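Local atomic coordinates of bifunctional dTDP-4-dehydrorhamnose 3,5-epimerase/dTDP-4-dehydrorhamnose reductase (Arabidopsis thaliana, PDB entry 4QQR), a protein that converts dTDP-4-keto-6-deoxy-glucose to dTDP-beta-L-rhamnose by epimerising C3' and C5' and then reducing the 4-keto sugar, and also accepts the UDP-linked substrate. Residues Phe180-Asp192 / Tyr236-Phe249. Numbering follows the deposited sequence.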
loop_
_atom_site.group_PDB
_atom_site.type_symbol
_atom_site.label_atom_id
_atom_site.label_comp_id
_atom_site.label_asym_id
_atom_site.label_seq_id
_atom_site.Cartn_x
_atom_site.Cartn_y
_atom_site.Cartn_z
ATOM N N PHE A 180 -15.445 6.684 22.378
ATOM C CA PHE A 180 -14.684 5.682 23.107
ATOM C C PHE A 180 -15.172 5.550 24.537
ATOM O O PHE A 180 -15.231 4.443 25.071
ATOM C CB PHE A 180 -13.189 5.980 23.099
ATOM C CG PHE A 180 -12.373 4.971 23.868
ATOM C CD1 PHE A 180 -11.994 3.779 23.284
ATOM C CD2 PHE A 180 -11.995 5.211 25.179
ATOM C CE1 PHE A 180 -11.247 2.846 23.988
ATOM C CE2 PHE A 180 -11.252 4.282 25.884
ATOM C CZ PHE A 180 -10.876 3.097 25.284
ATOM N N ILE A 181 -15.514 6.684 25.143
ATOM C CA ILE A 181 -16.084 6.708 26.487
ATOM C C ILE A 181 -17.327 5.824 26.599
ATOM O O ILE A 181 -17.371 4.918 27.440
ATOM C CB ILE A 181 -16.474 8.140 26.921
ATOM C CG1 ILE A 181 -15.249 9.061 26.942
ATOM C CG2 ILE A 181 -17.127 8.126 28.296
ATOM C CD1 ILE A 181 -15.584 10.477 27.348
ATOM N N THR A 182 -18.332 6.070 25.759
ATOM C CA THR A 182 -19.568 5.299 25.882
ATOM C C THR A 182 -19.414 3.807 25.553
ATOM O O THR A 182 -20.162 2.989 26.091
ATOM C CB THR A 182 -20.743 5.896 25.101
ATOM O OG1 THR A 182 -21.131 4.994 24.059
ATOM C CG2 THR A 182 -20.374 7.241 24.547
ATOM N N LYS A 183 -18.461 3.459 24.689
ATOM C CA LYS A 183 -18.094 2.063 24.501
ATOM C C LYS A 183 -17.737 1.480 25.855
ATOM O O LYS A 183 -18.427 0.604 26.372
ATOM C CB LYS A 183 -16.871 1.926 23.586
ATOM C CG LYS A 183 -17.125 2.131 22.099
ATOM C CD LYS A 183 -15.853 1.878 21.310
ATOM C CE LYS A 183 -16.096 1.976 19.823
ATOM N NZ LYS A 183 -14.883 1.539 19.061
ATOM N N ILE A 184 -16.651 1.998 26.417
ATOM C CA ILE A 184 -16.102 1.554 27.691
ATOM C C ILE A 184 -17.093 1.647 28.852
ATOM O O ILE A 184 -17.128 0.772 29.706
ATOM C CB ILE A 184 -14.836 2.348 28.012
ATOM C CG1 ILE A 184 -13.836 2.129 26.888
ATOM C CG2 ILE A 184 -14.235 1.926 29.322
ATOM C CD1 ILE A 184 -13.647 0.679 26.552
ATOM N N ALA A 185 -17.906 2.694 28.875
ATOM C CA ALA A 185 -18.943 2.824 29.898
ATOM C C ALA A 185 -20.059 1.783 29.739
ATOM O O ALA A 185 -20.803 1.502 30.686
ATOM C CB ALA A 185 -19.537 4.237 29.897
ATOM N N ARG A 186 -20.184 1.227 28.537
ATOM C CA ARG A 186 -21.255 0.277 28.258
ATOM C C ARG A 186 -20.762 -1.154 28.380
ATOM O O ARG A 186 -21.539 -2.100 28.261
ATOM C CB ARG A 186 -21.863 0.514 26.870
ATOM C CG ARG A 186 -23.284 1.062 26.904
ATOM C CD ARG A 186 -23.380 2.445 26.266
ATOM N NE ARG A 186 -23.690 2.396 24.834
ATOM C CZ ARG A 186 -24.485 3.268 24.213
ATOM N NH1 ARG A 186 -25.053 4.251 24.899
ATOM N NH2 ARG A 186 -24.718 3.159 22.908
ATOM N N TYR A 187 -19.474 -1.317 28.635
ATOM C CA TYR A 187 -18.915 -2.654 28.730
ATOM C C TYR A 187 -18.967 -3.187 30.153
ATOM O O TYR A 187 -19.216 -2.437 31.101
ATOM C CB TYR A 187 -17.503 -2.680 28.141
ATOM C CG TYR A 187 -17.531 -2.308 26.669
ATOM C CD1 TYR A 187 -18.687 -2.515 25.911
ATOM C CD2 TYR A 187 -16.426 -1.732 26.042
ATOM C CE1 TYR A 187 -18.742 -2.172 24.581
ATOM C CE2 TYR A 187 -16.474 -1.388 24.691
ATOM C CZ TYR A 187 -17.636 -1.610 23.974
ATOM O OH TYR A 187 -17.706 -1.276 22.642
ATOM N N GLU A 188 -18.760 -4.492 30.289
ATOM C CA GLU A 188 -18.893 -5.180 31.577
ATOM C C GLU A 188 -17.602 -5.042 32.389
ATOM O O GLU A 188 -17.570 -4.381 33.440
ATOM C CB GLU A 188 -19.234 -6.661 31.338
ATOM C CG GLU A 188 -18.907 -7.166 29.908
ATOM C CD GLU A 188 -17.598 -7.965 29.814
ATOM O OE1 GLU A 188 -17.526 -9.067 30.405
ATOM O OE2 GLU A 188 -16.646 -7.503 29.138
ATOM N N LYS A 189 -16.548 -5.685 31.888
ATOM C CA LYS A 189 -15.195 -5.465 32.358
ATOM C C LYS A 189 -14.479 -4.551 31.365
ATOM O O LYS A 189 -15.035 -4.185 30.317
ATOM C CB LYS A 189 -14.445 -6.792 32.490
ATOM C CG LYS A 189 -15.194 -7.826 33.296
ATOM C CD LYS A 189 -14.248 -8.788 33.990
ATOM C CE LYS A 189 -15.003 -9.728 34.916
ATOM N NZ LYS A 189 -15.819 -10.692 34.134
ATOM N N VAL A 190 -13.244 -4.185 31.702
ATOM C CA VAL A 190 -12.428 -3.326 30.856
ATOM C C VAL A 190 -10.957 -3.536 31.216
ATOM O O VAL A 190 -10.638 -4.064 32.279
ATOM C CB VAL A 190 -12.863 -1.845 30.973
ATOM C CG1 VAL A 190 -12.460 -1.272 32.318
ATOM C CG2 VAL A 190 -12.295 -1.025 29.825
ATOM N N VAL A 191 -10.061 -3.129 30.327
ATOM C CA VAL A 191 -8.686 -3.619 30.371
ATOM C C VAL A 191 -7.731 -2.801 31.229
ATOM O O VAL A 191 -6.689 -3.313 31.670
ATOM C CB VAL A 191 -8.103 -3.676 28.963
ATOM C CG1 VAL A 191 -7.083 -4.812 28.855
ATOM C CG2 VAL A 191 -9.229 -3.823 27.938
ATOM N N ASP A 192 -8.081 -1.529 31.424
ATOM C CA ASP A 192 -7.225 -0.536 32.087
ATOM C C ASP A 192 -5.775 -0.391 31.606
ATOM O O ASP A 192 -4.846 -0.801 32.303
ATOM C CB ASP A 192 -7.210 -0.754 33.586
ATOM C CG ASP A 192 -6.663 0.442 34.325
ATOM O OD1 ASP A 192 -7.140 1.574 34.061
ATOM O OD2 ASP A 192 -5.752 0.244 35.157
ATOM N N TYR A 236 -16.453 9.326 34.606
ATOM C CA TYR A 236 -17.823 9.069 34.194
ATOM C C TYR A 236 -18.718 9.044 35.425
ATOM O O TYR A 236 -19.774 9.684 35.464
ATOM C CB TYR A 236 -17.917 7.725 33.464
ATOM C CG TYR A 236 -19.265 7.500 32.827
ATOM C CD1 TYR A 236 -19.609 8.155 31.650
ATOM C CD2 TYR A 236 -20.201 6.649 33.408
ATOM C CE1 TYR A 236 -20.833 7.963 31.061
ATOM C CE2 TYR A 236 -21.444 6.453 32.824
ATOM C CZ TYR A 236 -21.749 7.111 31.647
ATOM O OH TYR A 236 -22.981 6.936 31.053
ATOM N N ARG A 237 -18.254 8.304 36.431
ATOM C CA ARG A 237 -18.976 8.078 37.673
ATOM C C ARG A 237 -19.249 9.360 38.434
ATOM O O ARG A 237 -20.373 9.587 38.865
ATOM C CB ARG A 237 -18.212 7.092 38.562
ATOM C CG ARG A 237 -18.857 6.849 39.916
ATOM C CD ARG A 237 -17.819 6.360 40.923
ATOM N NE ARG A 237 -16.665 7.255 40.968
ATOM C CZ ARG A 237 -15.434 6.878 41.304
ATOM N NH1 ARG A 237 -15.189 5.615 41.628
ATOM N NH2 ARG A 237 -14.442 7.767 41.313
ATOM N N ASP A 238 -18.238 10.205 38.604
ATOM C CA ASP A 238 -18.422 11.373 39.465
ATOM C C ASP A 238 -19.114 12.493 38.730
ATOM O O ASP A 238 -19.650 13.420 39.345
ATOM C CB ASP A 238 -17.096 11.892 40.041
ATOM C CG ASP A 238 -16.297 10.823 40.751
ATOM O OD1 ASP A 238 -16.903 9.869 41.286
ATOM O OD2 ASP A 238 -15.054 10.946 40.747
ATOM N N TYR A 239 -19.095 12.424 37.410
ATOM C CA TYR A 239 -19.709 13.491 36.642
ATOM C C TYR A 239 -21.102 13.140 36.142
ATOM O O TYR A 239 -22.017 13.961 36.231
ATOM C CB TYR A 239 -18.811 13.951 35.492
ATOM C CG TYR A 239 -17.658 14.831 35.932
ATOM C CD1 TYR A 239 -16.453 14.275 36.338
ATOM C CD2 TYR A 239 -17.775 16.218 35.938
ATOM C CE1 TYR A 239 -15.396 15.074 36.737
ATOM C CE2 TYR A 239 -16.718 17.025 36.332
ATOM C CZ TYR A 239 -15.532 16.445 36.732
ATOM O OH TYR A 239 -14.472 17.223 37.129
ATOM N N ILE A 240 -21.285 11.932 35.628
ATOM C CA ILE A 240 -22.565 11.646 35.006
ATOM C C ILE A 240 -23.436 10.651 35.794
ATOM O O ILE A 240 -24.631 10.880 35.976
ATOM C CB ILE A 240 -22.425 11.304 33.473
ATOM C CG1 ILE A 240 -22.636 9.815 33.207
ATOM C CG2 ILE A 240 -21.101 11.826 32.894
ATOM C CD1 ILE A 240 -24.069 9.443 32.765
ATOM N N ASP A 241 -22.853 9.563 36.280
ATOM C CA ASP A 241 -23.645 8.600 37.029
ATOM C C ASP A 241 -22.874 8.067 38.234
ATOM O O ASP A 241 -22.047 7.165 38.091
ATOM C CB ASP A 241 -24.094 7.457 36.112
ATOM C CG ASP A 241 -25.064 6.505 36.794
ATOM O OD1 ASP A 241 -26.042 6.990 37.413
ATOM O OD2 ASP A 241 -24.839 5.274 36.725
ATOM N N PRO A 242 -23.141 8.641 39.426
ATOM C CA PRO A 242 -22.475 8.253 40.682
ATOM C C PRO A 242 -22.746 6.799 41.060
ATOM O O PRO A 242 -21.967 6.186 41.807
ATOM C CB PRO A 242 -23.080 9.214 41.709
ATOM C CG PRO A 242 -23.494 10.409 40.903
ATOM C CD PRO A 242 -23.999 9.828 39.609
ATOM N N SER A 243 -23.829 6.255 40.510
ATOM C CA SER A 243 -24.245 4.887 40.772
ATOM C C SER A 243 -23.582 3.892 39.831
ATOM O O SER A 243 -23.950 2.718 39.823
ATOM C CB SER A 243 -25.759 4.787 40.646
ATOM O OG SER A 243 -26.358 5.966 41.149
ATOM N N PHE A 244 -22.599 4.362 39.057
ATOM C CA PHE A 244 -21.938 3.542 38.030
ATOM C C PHE A 244 -20.890 2.548 38.550
ATOM O O PHE A 244 -20.091 2.864 39.442
ATOM C CB PHE A 244 -21.303 4.430 36.953
ATOM C CG PHE A 244 -20.627 3.655 35.846
ATOM C CD1 PHE A 244 -19.240 3.608 35.759
ATOM C CD2 PHE A 244 -21.385 2.972 34.893
ATOM C CE1 PHE A 244 -18.616 2.901 34.741
ATOM C CE2 PHE A 244 -20.776 2.263 33.875
ATOM C CZ PHE A 244 -19.384 2.223 33.797
ATOM N N THR A 245 -20.870 1.363 37.942
ATOM C CA THR A 245 -20.033 0.253 38.406
ATOM C C THR A 245 -19.259 -0.383 37.262
ATOM O O THR A 245 -19.697 -0.327 36.120
ATOM C CB THR A 245 -20.901 -0.856 39.055
ATOM O OG1 THR A 245 -20.076 -1.969 39.425
ATOM C CG2 THR A 245 -21.986 -1.341 38.079
ATOM N N TRP A 246 -18.121 -1.001 37.574
ATOM C CA TRP A 246 -17.340 -1.726 36.576
ATOM C C TRP A 246 -16.306 -2.646 37.228
ATOM O O TRP A 246 -15.806 -2.352 38.312
ATOM C CB TRP A 246 -16.671 -0.757 35.573
ATOM C CG TRP A 246 -15.464 -0.011 36.096
ATOM C CD1 TRP A 246 -14.157 -0.392 35.984
ATOM C CD2 TRP A 246 -15.456 1.239 36.799
ATOM N NE1 TRP A 246 -13.342 0.537 36.581
ATOM C CE2 TRP A 246 -14.113 1.549 37.083
ATOM C CE3 TRP A 246 -16.452 2.122 37.216
ATOM C CZ2 TRP A 246 -13.742 2.704 37.769
ATOM C CZ3 TRP A 246 -16.083 3.271 37.896
ATOM C CH2 TRP A 246 -14.743 3.551 38.169
ATOM N N LYS A 247 -15.997 -3.765 36.570
ATOM C CA LYS A 247 -14.920 -4.651 37.023
ATOM C C LYS A 247 -13.795 -4.707 35.993
ATOM O O LYS A 247 -13.953 -4.223 34.877
ATOM C CB LYS A 247 -15.447 -6.061 37.323
ATOM C CG LYS A 247 -16.396 -6.139 38.531
ATOM C CD LYS A 247 -17.191 -7.441 38.558
ATOM C CE LYS A 247 -18.011 -7.610 37.281
ATOM N NZ LYS A 247 -18.713 -6.350 36.884
ATOM N N ASN A 248 -12.660 -5.284 36.376
ATOM C CA ASN A 248 -11.517 -5.380 35.481
ATOM C C ASN A 248 -11.164 -6.817 35.108
ATOM O O ASN A 248 -11.789 -7.759 35.577
ATOM C CB ASN A 248 -10.289 -4.707 36.106
ATOM C CG ASN A 248 -10.464 -3.207 36.284
ATOM O OD1 ASN A 248 -10.040 -2.638 37.295
ATOM N ND2 ASN A 248 -11.093 -2.558 35.303
ATOM N N PHE A 249 -10.145 -6.968 34.269
ATOM C CA PHE A 249 -9.607 -8.276 33.910
ATOM C C PHE A 249 -8.396 -8.606 34.783
ATOM O O PHE A 249 -7.543 -7.749 35.010
ATOM C CB PHE A 249 -9.190 -8.293 32.435
ATOM C CG PHE A 249 -10.343 -8.281 31.475
ATOM C CD1 PHE A 249 -11.008 -9.453 31.154
ATOM C CD2 PHE A 249 -10.760 -7.102 30.887
ATOM C CE1 PHE A 249 -12.074 -9.444 30.267
ATOM C CE2 PHE A 249 -11.822 -7.088 30.000
ATOM C CZ PHE A 249 -12.478 -8.257 29.689
#
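Ala185 lays its methyl over the centre of the Tyr236 ring, with CB 4.0 Å from the ring centroid and only 8° off the normal, a square CH-pi contact. Tyr236 swings its ring across to helix 180-186 by setting CG anti to its own backbone N (chi1 -171°), and Ile240 CG1 backs the ring's opposite face. One turn earlier, Ile181 CG2 meets Tyr236 CD1 obliquely. Phe244 turns an edge to the backbone of Ala185, its CE2 lying near the carbonyl oxygen.

Farther along, residues 189-191 and 247-249 run alongside each other. Lys189 rests its CB on one face of the Phe249 ring, toward the rim and 3.6 Å from CE2, while its CD passes Asn248 O. Replacing Lys189 with a glycine would probably leave that face of Phe249 without its aliphatic cover and the ring freer to turn. Val190 goes the other way: CG1 lies beside Asn248 ND2 and obliquely against Trp246 CD1 at 4.1 Å. Asn248 ND2 also makes a weak hydrogen bond to Val190 O (3.4 Å), and the indole NE1 of Trp246 is hydrogen-bonded to Asn230 OD1. The backbone link, Val190 N to Lys247 O, is weak too, bent to 125°.

Methyl-on-ring and lysine-on-ring CH-pi contacts thus join two helix-plus-tail segments at the surface of an RmlD-family reductase, separate from the six-stranded parallel sheet of its Rossmann fold.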